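Transcription regulator (Haloarcula marismortui ATCC 43049, PDB 3CRJ) probably binds regulatory DNA as a dimer and represses transcription, as other regulators of the TetR family do. Local coordinates at residues L111-Q116 with D125-N130; E81-E86 with I142-D147; T172-V175 with E181-E184; R28-A33 with I37-D42; T160-T165 with S191-A196. All coordinates share one frame; numbering follows the deposited sequence.

In the fold
From the N terminus, interaction 4 closes first. It spans the short turn between helix 12-30 and helix 37-44 in the DNA-binding part. Interaction 2 closes a long loop and joins the start of helix 85-97 to helix 121-148. Interaction 1 is nested inside that loop and packs helix 104-115 on the same long helix, nearer its start. It also touches interaction 4, so it links the DNA-binding part to the C-terminal part. Interaction 5 follows in series and pairs helix 156-176 with helix 181-198. Interaction 3 is nested within it, near the turn joining the same two helices. Interactions 2 and 4 lie farthest apart, with centres about 41 Å from each other.

Interaction 1: residues L111-Q116 with D125-N130; sequences LEMRSQ and DRFRQN
F127 of helix 121-148 pushes its ring against M113 and R114 of helix 104-115. The R114 and F127 side chains cross at about a right angle. R114 CG sits over one face of the ring, displaced toward the rim. This is a CH-pi contact, with CG 3.6 Å from the ring centroid of F127 and 21° off the ring normal. The R114 chain runs extended from CG to NE, and R114 NE passes 4.0 Å from F127 CE1. Its guanidinium is tilted 33° from the ring plane.

Selenomethionine M113 meets the ring differently. M113 CB lies at the ring edge, in its plane, 4.0 Å from F127 CZ. The backbone O of M113 is 3.5 Å from F127 CE2. F127 reaches both residues with CG beside its own backbone N (chi1 -77°), which sends the ring toward helix 104-115.

The contact is buried. M176 of the second subunit packs on both R114 and F127, and L66 of helix 58-78 touches M113. S115 OG donates to E112 O one turn back and also lies against S115 OG of the second subunit. The E112 carboxylate accepts from the backbone N atoms of Y32 and A33. Such helix-on-helix packing builds the all-helical C-terminal domain of TetR regulators, here where it meets both the DNA-binding domain and the partner subunit.

Interaction 2: residues E81-E86 with I142-D147; sequences ETTDPE and INHGID
P85 and T83 meet H144 and G145 where helix 85-97 begins. D84 is the N-cap residue of this helix, and D84 OD1 accepts from A87 N. The site lies in the all-helical C-terminal domain, at the end away from the DNA-binding part.

The polar contact belongs to T83 and H144. H144 CG is anti to the backbone N (chi1 -178°), which swings the imidazole out to the loop. H144 NE2 makes a weak hydrogen bond to T83 OG1, 3.3 Å long and bent to 121° at the hydrogen. T83 O lies at the ring edge, near its plane, 3.0 Å from both H144 CD2 and H144 NE2. An alanine in place of H144 would probably leave T83 OG1 without this weak donor and the loop without its ring neighbour.

The apolar contacts come from P85. Its CD is 3.8 Å from H144 CD2, obliquely placed to the ring. V150 and F151, in the loop after helix 121-148, also touch P85. G145 lets the proline ring come right up to the helix backbone, since a CB there would clash with P85 CB. P85 CB lies 3.4 Å from G145 CA.

Interaction 3: residues T172-V175 with E181-E184; sequences TRAV and EELE
R173 and E182 form a buried salt bridge between helix 156-176 and helix 181-198. The two helices follow each other across a short turn as a helical hairpin, and in TetR regulators the last two helices usually build the dimer interface. R173 NE donates to E182 OE2 at 2.8 Å, with an angle of 151° at the hydrogen. The oxygen is at the guanidinium edge, near its plane. It is met from above the carboxylate plane, and the two flat groups are turned 59° against each other.

Both chains bend to meet. R173 turns at chi3 (55°), so that NE faces the glutamate while NH1 goes to D168 and D131 of the second subunit. The arginine thus ties the hairpin to the partner chain. With three carboxylates around it, R173 very likely stays charged.

Outward from the salt bridge, the E182 chain lies along the backbone of helix 156-176. E182 CG is 3.6 Å from R173 O, and E182 CB is 3.8 Å from A174 N. A174 is small enough for the helices to approach closely, with A174 CA and E182 CA 5.2 Å apart. Beyond E182, A174 CB rests 4.1 Å from L183 CG.

Interaction 4: residues R28-A33 with I37-D42; sequences REHGYA and IQRIAD
H30 and R39 carry this surface contact between the end of helix 12-30 and helix 37-44. The second helix opens the predicted helix-turn-helix motif. I37 comes first and packs on helix 48-52.

R39 is the residue that crosses to H30. Its backbone N is bonded to T36 OG1. Its CG stands beside that N (chi1 -85°), and the chain then runs extended over the imidazole. R39 CD lies over one face of the H30 ring in a CH-pi contact, 3.6 Å from the ring centroid and 15° off the normal. R39 CG follows the same side, 3.6 Å from H30 NE2. Farther out, R39 NH1 comes over the face too, 3.1 Å from H30 ND1. The guanidinium and ring planes are 39° apart. E29 CD covers the opposite face of the H30 ring, so the imidazole is sandwiched between the two chains. The E29 carboxylate is near the arginine but does not pair with it, as E29 OE2 is 6.3 Å from R39 NH1.

I40 comes next, and its CB points away from the first segment. The CB of D42 is directed to the first segment again, though without contact.

G31, with positive phi, ends helix 12-30 and turns the chain toward Y32. Helix 37-44 thus lies with R39 on helix 12-30, I37 on helix 48-52, and both isoleucines on L61 of helix 58-78.

Interaction 5: residues T160-T165 with S191-A196; sequences TRSLLT and SEYADA
Y193 and S162 are brought together by their first torsions. In Y193, CG is anti to the backbone N (chi1 178°), which carries the ring across to helix 156-176. In S162, OG stands beside the backbone N (chi1 -83°), and the hydroxyl faces the phenol. S162 OG and Y193 OH are 3.0 Å apart. A hydrogen bond is possible here, but its proton is not settled. S162 OG also has T189 of the second subunit, and Y193 OH has E192 of the second subunit, as stronger partners. The two hydroxyls therefore belong to a polar cluster that runs across the dimer.

The carbon contacts lie alongside. S162 CB is 3.3 Å from Y193 CE2 and comes at the ring obliquely. L163 CD2 is 4.2 Å from Y193 CD2, also obliquely. H158, V159 and I166 of helix 156-176 touch the ring as well.

These two helices end the all-helical C-terminal domain. In TetR regulators the matching pair usually forms a four-helix bundle with its copy in the partner, and the contacts seen here agree with that. A196 packs on A196 of the second subunit.

A phenylalanine in place of Y193 would probably keep much of the packing on L163 but leave E192 of the second subunit without this hydroxyl partner.

Within helix 156-176, R161 O accepts from both T165 N at 3.0 Å and T165 OG1 at 3.2 Å. The two donors reach it from opposite faces of the carbonyl plane.

Interaction 1: residues L111-Q116 with D125-N130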
# COMPACT_ATOMS: atom_id res chain seq x y z
N LEU A 111 4.30 6.86 1.58
CA LEU A 111 2.92 6.47 1.30
C LEU A 111 2.12 7.68 0.85
O LEU A 111 1.29 7.59 -0.06
CB LEU A 111 2.26 5.87 2.54
CG LEU A 111 1.23 4.72 2.50
CD1 LEU A 111 0.17 4.93 3.59
CD2 LEU A 111 0.55 4.45 1.15
N GLU A 112 2.37 8.83 1.47
CA GLU A 112 1.70 10.06 1.07
C GLU A 112 2.03 10.31 -0.38
O GLU A 112 1.15 10.60 -1.19
CB GLU A 112 2.15 11.26 1.91
CG GLU A 112 1.79 11.24 3.37
CD GLU A 112 2.32 12.47 4.10
OE1 GLU A 112 3.27 12.33 4.90
OE2 GLU A 112 1.80 13.60 3.87
N MSE A 113 3.31 10.19 -0.71
CA MSE A 113 3.77 10.45 -2.06
C MSE A 113 3.26 9.41 -3.06
O MSE A 113 2.97 9.77 -4.21
CB MSE A 113 5.29 10.52 -2.10
CG MSE A 113 5.84 11.75 -1.46
SE MSE A 113 7.78 11.77 -1.54
CE MSE A 113 8.05 9.85 -1.46
N ARG A 114 3.14 8.16 -2.62
CA ARG A 114 2.58 7.09 -3.46
C ARG A 114 1.12 7.34 -3.76
O ARG A 114 0.67 7.12 -4.89
CB ARG A 114 2.71 5.73 -2.82
CG ARG A 114 4.04 5.08 -3.03
CD ARG A 114 4.04 3.65 -2.49
NE ARG A 114 5.40 3.15 -2.26
CZ ARG A 114 6.02 3.22 -1.08
NH1 ARG A 114 5.42 3.80 -0.03
NH2 ARG A 114 7.26 2.73 -0.96
N SER A 115 0.39 7.80 -2.75
CA SER A 115 -1.03 8.10 -2.94
C SER A 115 -1.22 9.26 -3.91
O SER A 115 -2.30 9.43 -4.44
CB SER A 115 -1.75 8.34 -1.61
OG SER A 115 -1.47 9.62 -1.08
N GLN A 116 -0.15 10.02 -4.16
CA GLN A 116 -0.19 11.12 -5.13
C GLN A 116 0.27 10.82 -6.55
O GLN A 116 0.11 11.64 -7.43
CB GLN A 116 0.55 12.31 -4.61
CG GLN A 116 -0.37 13.27 -3.97
CD GLN A 116 0.37 14.16 -3.04
OE1 GLN A 116 1.23 13.70 -2.27
NE2 GLN A 116 0.05 15.46 -3.08
N ASP A 125 6.09 7.87 -12.68
CA ASP A 125 7.27 7.36 -13.41
C ASP A 125 8.31 6.73 -12.47
O ASP A 125 8.88 5.68 -12.78
CB ASP A 125 7.96 8.47 -14.21
CG ASP A 125 7.11 8.99 -15.34
OD1 ASP A 125 6.16 8.30 -15.75
OD2 ASP A 125 7.38 10.12 -15.83
N ARG A 126 8.52 7.40 -11.33
CA ARG A 126 9.62 7.13 -10.40
C ARG A 126 9.37 5.89 -9.59
O ARG A 126 10.31 5.13 -9.31
CB ARG A 126 9.76 8.31 -9.44
CG ARG A 126 10.99 9.19 -9.58
CD ARG A 126 11.49 9.23 -10.96
NE ARG A 126 12.26 10.45 -11.20
CZ ARG A 126 11.80 11.49 -11.90
NH1 ARG A 126 10.57 11.47 -12.40
NH2 ARG A 126 12.57 12.55 -12.10
N PHE A 127 8.12 5.72 -9.17
CA PHE A 127 7.70 4.57 -8.40
C PHE A 127 7.60 3.33 -9.27
O PHE A 127 7.76 2.21 -8.79
CB PHE A 127 6.33 4.81 -7.78
CG PHE A 127 6.34 5.71 -6.56
CD1 PHE A 127 7.05 5.36 -5.43
CD2 PHE A 127 5.57 6.87 -6.54
CE1 PHE A 127 7.05 6.19 -4.31
CE2 PHE A 127 5.56 7.71 -5.42
CZ PHE A 127 6.30 7.37 -4.31
N ARG A 128 7.29 3.51 -10.56
CA ARG A 128 7.25 2.38 -11.49
C ARG A 128 8.70 1.92 -11.74
O ARG A 128 9.00 0.72 -11.83
CB ARG A 128 6.56 2.78 -12.79
CG ARG A 128 6.62 1.70 -13.87
CD ARG A 128 5.85 2.08 -15.14
NE ARG A 128 4.39 1.91 -15.02
CZ ARG A 128 3.54 2.88 -14.69
NH1 ARG A 128 2.24 2.62 -14.63
NH2 ARG A 128 3.98 4.10 -14.41
N GLN A 129 9.58 2.89 -11.79
CA GLN A 129 10.99 2.63 -12.01
C GLN A 129 11.53 1.73 -10.89
O GLN A 129 12.18 0.71 -11.15
CB GLN A 129 11.75 3.96 -12.05
CG GLN A 129 12.90 3.98 -13.02
CD GLN A 129 13.52 5.35 -13.16
OE1 GLN A 129 12.85 6.39 -13.03
NE2 GLN A 129 14.81 5.37 -13.44
N ASN A 130 11.25 2.12 -9.65
CA ASN A 130 11.65 1.37 -8.48
C ASN A 130 11.09 -0.02 -8.62
O ASN A 130 11.82 -1.00 -8.63
CB ASN A 130 11.11 2.05 -7.23
CG ASN A 130 11.80 1.59 -5.95
OD1 ASN A 130 12.47 2.40 -5.28
ND2 ASN A 130 11.58 0.32 -5.56

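Interaction 2: residues E81-E86 with I142-D147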
# COMPACT_ATOMS: atom_id res chain seq x y z
N GLU A 81 27.03 -10.05 -3.81
CA GLU A 81 27.53 -10.77 -4.98
C GLU A 81 27.21 -12.27 -4.97
O GLU A 81 27.64 -13.01 -5.86
CB GLU A 81 29.04 -10.52 -5.18
CG GLU A 81 29.35 -9.47 -6.26
CD GLU A 81 30.84 -9.30 -6.56
OE1 GLU A 81 31.27 -8.14 -6.73
OE2 GLU A 81 31.57 -10.33 -6.64
N THR A 82 26.44 -12.74 -4.00
CA THR A 82 26.12 -14.16 -3.99
C THR A 82 25.25 -14.51 -5.20
O THR A 82 24.25 -13.83 -5.51
CB THR A 82 25.50 -14.65 -2.65
OG1 THR A 82 25.63 -16.07 -2.57
CG2 THR A 82 24.05 -14.32 -2.57
N THR A 83 25.66 -15.56 -5.90
CA THR A 83 24.96 -16.03 -7.09
C THR A 83 24.16 -17.31 -6.81
O THR A 83 23.45 -17.77 -7.69
CB THR A 83 25.93 -16.23 -8.29
OG1 THR A 83 25.55 -17.41 -9.02
CG2 THR A 83 27.39 -16.41 -7.83
N ASP A 84 24.30 -17.87 -5.61
CA ASP A 84 23.46 -18.99 -5.17
C ASP A 84 21.98 -18.59 -5.09
O ASP A 84 21.60 -17.75 -4.26
CB ASP A 84 23.93 -19.51 -3.80
CG ASP A 84 23.02 -20.61 -3.26
OD1 ASP A 84 21.87 -20.35 -2.82
OD2 ASP A 84 23.48 -21.76 -3.28
N PRO A 85 21.15 -19.20 -5.94
CA PRO A 85 19.76 -18.82 -6.08
C PRO A 85 18.98 -18.81 -4.76
O PRO A 85 18.26 -17.84 -4.51
CB PRO A 85 19.19 -19.85 -7.06
CG PRO A 85 20.16 -20.94 -7.10
CD PRO A 85 21.49 -20.30 -6.85
N GLU A 86 19.12 -19.84 -3.93
CA GLU A 86 18.38 -19.86 -2.67
C GLU A 86 18.88 -18.72 -1.79
O GLU A 86 18.08 -17.91 -1.28
CB GLU A 86 18.52 -21.20 -1.93
CG GLU A 86 19.18 -22.33 -2.76
CD GLU A 86 18.95 -23.73 -2.17
OE1 GLU A 86 17.83 -23.94 -1.62
OE2 GLU A 86 19.89 -24.59 -2.24
N ILE A 142 15.17 -15.88 -9.50
CA ILE A 142 14.22 -16.97 -9.73
C ILE A 142 14.53 -17.70 -11.03
O ILE A 142 14.44 -18.94 -11.11
CB ILE A 142 12.75 -16.47 -9.74
CG1 ILE A 142 12.34 -16.04 -8.32
CG2 ILE A 142 11.83 -17.59 -10.28
CD1 ILE A 142 10.96 -15.40 -8.23
N ASN A 143 14.92 -16.95 -12.05
CA ASN A 143 15.25 -17.60 -13.30
C ASN A 143 16.51 -18.41 -13.16
O ASN A 143 16.58 -19.53 -13.64
CB ASN A 143 15.32 -16.60 -14.46
CG ASN A 143 13.96 -16.39 -15.13
OD1 ASN A 143 13.15 -17.31 -15.20
ND2 ASN A 143 13.72 -15.17 -15.62
N HIS A 144 17.51 -17.85 -12.48
CA HIS A 144 18.80 -18.53 -12.28
C HIS A 144 18.65 -19.91 -11.60
O HIS A 144 19.25 -20.90 -12.05
CB HIS A 144 19.73 -17.63 -11.47
CG HIS A 144 21.09 -18.21 -11.24
ND1 HIS A 144 21.91 -18.63 -12.27
CD2 HIS A 144 21.79 -18.42 -10.10
CE1 HIS A 144 23.05 -19.07 -11.77
NE2 HIS A 144 23.01 -18.95 -10.46
N GLY A 145 17.85 -19.94 -10.53
CA GLY A 145 17.59 -21.15 -9.79
C GLY A 145 16.82 -22.17 -10.60
O GLY A 145 17.10 -23.37 -10.51
N ILE A 146 15.86 -21.71 -11.40
CA ILE A 146 15.19 -22.61 -12.34
C ILE A 146 16.20 -23.20 -13.28
O ILE A 146 16.20 -24.41 -13.52
CB ILE A 146 14.09 -21.90 -13.17
CG1 ILE A 146 12.97 -21.32 -12.26
CG2 ILE A 146 13.54 -22.84 -14.29
CD1 ILE A 146 11.86 -20.61 -13.03
N ASP A 147 17.08 -22.35 -13.81
CA ASP A 147 18.17 -22.82 -14.66
C ASP A 147 19.06 -23.81 -13.92
O ASP A 147 19.36 -24.84 -14.47
CB ASP A 147 18.95 -21.66 -15.25
CG ASP A 147 18.11 -20.83 -16.21
OD1 ASP A 147 17.09 -21.39 -16.69
OD2 ASP A 147 18.45 -19.66 -16.50

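Interaction 3: residues T172-V175 with E181-E184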
# COMPACT_ATOMS: atom_id res chain seq x y z
N THR A 172 2.41 -0.77 3.22
CA THR A 172 1.20 -0.02 3.46
C THR A 172 0.70 -0.29 4.87
O THR A 172 0.32 0.66 5.59
CB THR A 172 0.10 -0.40 2.47
OG1 THR A 172 0.63 -0.34 1.14
CG2 THR A 172 -1.04 0.58 2.53
N ARG A 173 0.70 -1.55 5.28
CA ARG A 173 0.13 -1.93 6.57
C ARG A 173 1.05 -1.48 7.69
O ARG A 173 0.59 -1.21 8.80
CB ARG A 173 -0.13 -3.43 6.65
CG ARG A 173 -1.09 -3.98 5.61
CD ARG A 173 -1.26 -5.51 5.75
NE ARG A 173 -1.65 -5.88 7.11
CZ ARG A 173 -2.90 -5.82 7.56
NH1 ARG A 173 -3.89 -5.44 6.76
NH2 ARG A 173 -3.16 -6.16 8.81
N ALA A 174 2.35 -1.41 7.41
CA ALA A 174 3.29 -0.96 8.43
C ALA A 174 3.03 0.49 8.75
O ALA A 174 3.03 0.85 9.91
CB ALA A 174 4.74 -1.18 8.02
N VAL A 175 2.78 1.32 7.74
CA VAL A 175 2.45 2.71 8.04
C VAL A 175 1.00 2.83 8.50
O VAL A 175 0.74 3.42 9.56
CB VAL A 175 2.87 3.76 6.94
CG1 VAL A 175 2.96 3.17 5.65
CG2 VAL A 175 1.93 4.94 6.89
N GLU A 181 6.13 -4.49 12.81
CA GLU A 181 5.95 -5.95 12.81
C GLU A 181 5.34 -6.47 11.50
O GLU A 181 5.55 -7.62 11.17
CB GLU A 181 5.12 -6.42 14.00
CG GLU A 181 5.91 -6.55 15.31
CD GLU A 181 7.32 -7.10 15.10
OE1 GLU A 181 8.28 -6.34 15.41
OE2 GLU A 181 7.49 -8.26 14.61
N GLU A 182 4.61 -5.62 10.79
CA GLU A 182 3.97 -5.95 9.54
C GLU A 182 4.94 -6.41 8.46
O GLU A 182 4.61 -7.26 7.62
CB GLU A 182 3.23 -4.73 9.00
CG GLU A 182 2.08 -4.30 9.85
CD GLU A 182 0.88 -5.21 9.74
OE1 GLU A 182 0.08 -5.22 10.71
OE2 GLU A 182 0.70 -5.89 8.71
N LEU A 183 6.13 -5.83 8.48
CA LEU A 183 7.16 -6.25 7.56
C LEU A 183 7.72 -7.59 8.01
O LEU A 183 8.08 -8.43 7.17
CB LEU A 183 8.27 -5.19 7.48
CG LEU A 183 7.87 -3.73 7.24
CD1 LEU A 183 9.01 -2.78 7.62
CD2 LEU A 183 7.44 -3.52 5.82
N GLU A 184 7.80 -7.80 9.32
CA GLU A 184 8.42 -9.00 9.83
C GLU A 184 7.51 -10.20 9.52
O GLU A 184 8.00 -11.26 9.08
CB GLU A 184 8.75 -8.87 11.32
CG GLU A 184 9.46 -10.06 11.97
CD GLU A 184 10.91 -10.31 11.45
OE1 GLU A 184 11.09 -10.98 10.38
OE2 GLU A 184 11.87 -9.86 12.14

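Interaction 4: residues R28-A33 with I37-D42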
# COMPACT_ATOMS: atom_id res chain seq x y z
N ARG A 28 11.64 13.34 7.11
CA ARG A 28 11.49 12.60 8.35
C ARG A 28 10.74 13.44 9.39
O ARG A 28 9.85 12.94 10.05
CB ARG A 28 12.83 12.10 8.91
CG ARG A 28 12.70 11.49 10.29
CD ARG A 28 14.04 11.18 11.01
NE ARG A 28 13.84 10.20 12.11
CZ ARG A 28 14.81 9.46 12.67
NH1 ARG A 28 16.08 9.56 12.27
NH2 ARG A 28 14.52 8.61 13.64
N GLU A 29 11.06 14.72 9.50
CA GLU A 29 10.38 15.55 10.50
C GLU A 29 8.97 15.98 10.15
O GLU A 29 8.08 15.88 10.98
CB GLU A 29 11.19 16.79 10.83
CG GLU A 29 10.92 17.23 12.23
CD GLU A 29 10.95 18.72 12.38
OE1 GLU A 29 10.59 19.20 13.49
OE2 GLU A 29 11.32 19.41 11.40
N HIS A 30 8.78 16.49 8.93
CA HIS A 30 7.54 17.20 8.59
C HIS A 30 6.52 16.43 7.80
O HIS A 30 5.38 16.88 7.67
CB HIS A 30 7.85 18.45 7.80
CG HIS A 30 8.71 19.42 8.54
ND1 HIS A 30 8.28 20.08 9.67
CD2 HIS A 30 9.97 19.86 8.30
CE1 HIS A 30 9.24 20.89 10.10
NE2 HIS A 30 10.28 20.77 9.29
N GLY A 31 6.94 15.30 7.23
CA GLY A 31 6.09 14.54 6.32
C GLY A 31 6.05 15.20 4.96
O GLY A 31 6.63 16.27 4.75
N TYR A 32 5.33 14.57 4.02
CA TYR A 32 5.22 15.15 2.69
C TYR A 32 4.45 16.48 2.69
O TYR A 32 4.97 17.48 2.25
CB TYR A 32 4.61 14.18 1.67
CG TYR A 32 4.32 14.88 0.37
CD1 TYR A 32 5.36 15.18 -0.52
CD2 TYR A 32 3.04 15.28 0.04
CE1 TYR A 32 5.11 15.87 -1.70
CE2 TYR A 32 2.78 15.97 -1.14
CZ TYR A 32 3.82 16.26 -2.00
OH TYR A 32 3.57 16.94 -3.17
N ALA A 33 3.23 16.49 3.19
CA ALA A 33 2.35 17.66 3.05
C ALA A 33 2.98 18.99 3.52
O ALA A 33 2.76 20.05 2.93
CB ALA A 33 1.03 17.41 3.76
N ILE A 37 10.56 23.69 0.42
CA ILE A 37 11.92 24.13 0.11
C ILE A 37 12.53 24.83 1.35
O ILE A 37 13.64 24.50 1.79
CB ILE A 37 11.91 25.09 -1.09
CG1 ILE A 37 11.20 24.46 -2.30
CG2 ILE A 37 13.32 25.58 -1.42
CD1 ILE A 37 12.02 23.44 -3.07
N GLN A 38 11.78 25.76 1.93
CA GLN A 38 12.29 26.48 3.06
C GLN A 38 12.80 25.53 4.14
O GLN A 38 13.91 25.72 4.67
CB GLN A 38 11.24 27.40 3.65
CG GLN A 38 11.78 28.24 4.79
CD GLN A 38 13.23 28.70 4.54
OE1 GLN A 38 14.17 28.24 5.21
NE2 GLN A 38 13.42 29.62 3.57
N ARG A 39 12.00 24.51 4.46
CA ARG A 39 12.35 23.63 5.57
C ARG A 39 13.52 22.73 5.17
O ARG A 39 14.45 22.52 5.96
CB ARG A 39 11.13 22.84 6.04
CG ARG A 39 10.31 23.63 7.05
CD ARG A 39 8.90 23.12 7.10
NE ARG A 39 8.03 24.04 7.82
CZ ARG A 39 6.92 23.66 8.47
NH1 ARG A 39 6.56 22.39 8.49
NH2 ARG A 39 6.19 24.54 9.11
N ILE A 40 13.49 22.26 3.93
CA ILE A 40 14.65 21.67 3.31
C ILE A 40 15.86 22.58 3.49
O ILE A 40 16.89 22.16 4.03
CB ILE A 40 14.39 21.42 1.83
CG1 ILE A 40 13.19 20.49 1.68
CG2 ILE A 40 15.66 20.91 1.15
CD1 ILE A 40 12.82 20.18 0.25
N ALA A 41 15.74 23.84 3.07
CA ALA A 41 16.86 24.76 3.19
C ALA A 41 17.33 24.91 4.63
O ALA A 41 18.52 24.90 4.88
CB ALA A 41 16.52 26.10 2.60
N ASP A 42 16.40 25.04 5.57
CA ASP A 42 16.78 25.07 6.99
C ASP A 42 17.62 23.85 7.41
O ASP A 42 18.55 23.95 8.20
CB ASP A 42 15.58 25.24 7.92
CG ASP A 42 16.00 25.29 9.40
OD1 ASP A 42 16.23 24.22 10.01
OD2 ASP A 42 16.10 26.42 9.95

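Interaction 5: residues T160-T165 with S191-A196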
# COMPACT_ATOMS: atom_id res chain seq x y z
N THR A 160 7.14 -13.55 -9.29
CA THR A 160 7.77 -12.31 -8.79
C THR A 160 6.76 -11.18 -8.58
O THR A 160 6.91 -10.35 -7.68
CB THR A 160 9.05 -11.88 -9.56
OG1 THR A 160 8.91 -10.56 -10.12
CG2 THR A 160 9.43 -12.88 -10.61
N ARG A 161 5.71 -11.17 -9.40
CA ARG A 161 4.60 -10.26 -9.18
C ARG A 161 3.96 -10.52 -7.82
O ARG A 161 3.62 -9.58 -7.09
CB ARG A 161 3.59 -10.38 -10.32
CG ARG A 161 2.17 -9.96 -9.92
CD ARG A 161 2.11 -8.52 -9.40
NE ARG A 161 2.41 -7.56 -10.46
CZ ARG A 161 1.53 -7.17 -11.38
NH1 ARG A 161 0.27 -7.61 -11.36
NH2 ARG A 161 1.90 -6.31 -12.32
N SER A 162 3.80 -11.80 -7.48
CA SER A 162 3.33 -12.20 -6.18
C SER A 162 4.20 -11.67 -5.02
O SER A 162 3.68 -11.09 -4.05
CB SER A 162 3.24 -13.72 -6.11
OG SER A 162 2.02 -14.19 -6.67
N LEU A 163 5.51 -11.84 -5.11
CA LEU A 163 6.37 -11.27 -4.08
C LEU A 163 6.28 -9.75 -4.05
O LEU A 163 6.49 -9.12 -2.99
CB LEU A 163 7.81 -11.71 -4.23
CG LEU A 163 8.08 -13.19 -3.99
CD1 LEU A 163 9.45 -13.55 -4.50
CD2 LEU A 163 7.97 -13.49 -2.51
N LEU A 164 5.96 -9.16 -5.19
CA LEU A 164 5.87 -7.69 -5.26
C LEU A 164 4.68 -7.22 -4.45
O LEU A 164 4.75 -6.17 -3.81
CB LEU A 164 5.73 -7.20 -6.70
CG LEU A 164 6.94 -6.64 -7.45
CD1 LEU A 164 8.28 -7.13 -6.87
CD2 LEU A 164 6.82 -6.97 -8.95
N THR A 165 3.61 -8.01 -4.51
CA THR A 165 2.39 -7.65 -3.83
C THR A 165 2.59 -7.74 -2.32
O THR A 165 2.28 -6.79 -1.59
CB THR A 165 1.21 -8.51 -4.28
OG1 THR A 165 1.05 -8.37 -5.70
CG2 THR A 165 -0.06 -8.05 -3.58
N SER A 191 8.66 -15.88 2.50
CA SER A 191 9.32 -17.19 2.46
C SER A 191 8.35 -18.33 2.22
O SER A 191 8.58 -19.16 1.35
CB SER A 191 10.20 -17.48 3.68
OG SER A 191 11.54 -17.20 3.33
N GLU A 192 7.25 -18.36 2.97
CA GLU A 192 6.25 -19.40 2.78
C GLU A 192 5.79 -19.43 1.33
O GLU A 192 5.77 -20.49 0.69
CB GLU A 192 5.06 -19.21 3.72
CG GLU A 192 5.35 -19.53 5.16
CD GLU A 192 4.38 -18.88 6.12
OE1 GLU A 192 3.67 -17.94 5.73
OE2 GLU A 192 4.33 -19.30 7.30
N TYR A 193 5.47 -18.25 0.80
CA TYR A 193 4.97 -18.18 -0.56
C TYR A 193 5.98 -18.75 -1.53
O TYR A 193 5.62 -19.57 -2.40
CB TYR A 193 4.62 -16.76 -1.01
CG TYR A 193 4.16 -16.78 -2.44
CD1 TYR A 193 2.92 -17.32 -2.78
CD2 TYR A 193 4.98 -16.33 -3.46
CE1 TYR A 193 2.50 -17.37 -4.07
CE2 TYR A 193 4.59 -16.39 -4.78
CZ TYR A 193 3.35 -16.92 -5.08
OH TYR A 193 2.94 -17.00 -6.39
N ALA A 194 7.22 -18.30 -1.39
CA ALA A 194 8.28 -18.65 -2.33
C ALA A 194 8.58 -20.14 -2.27
O ALA A 194 8.84 -20.78 -3.31
CB ALA A 194 9.50 -17.87 -2.01
N ASP A 195 8.53 -20.70 -1.07
CA ASP A 195 8.98 -22.06 -0.87
C ASP A 195 7.93 -23.00 -1.44
O ASP A 195 8.26 -24.07 -1.97
CB ASP A 195 9.24 -22.34 0.60
CG ASP A 195 10.53 -21.67 1.13
OD1 ASP A 195 11.08 -22.23 2.10
OD2 ASP A 195 11.00 -20.60 0.62
N ALA A 196 6.67 -22.57 -1.37
CA ALA A 196 5.55 -23.34 -1.88
C ALA A 196 5.54 -23.34 -3.41
O ALA A 196 5.13 -24.33 -4.04
CB ALA A 196 4.25 -22.79 -1.33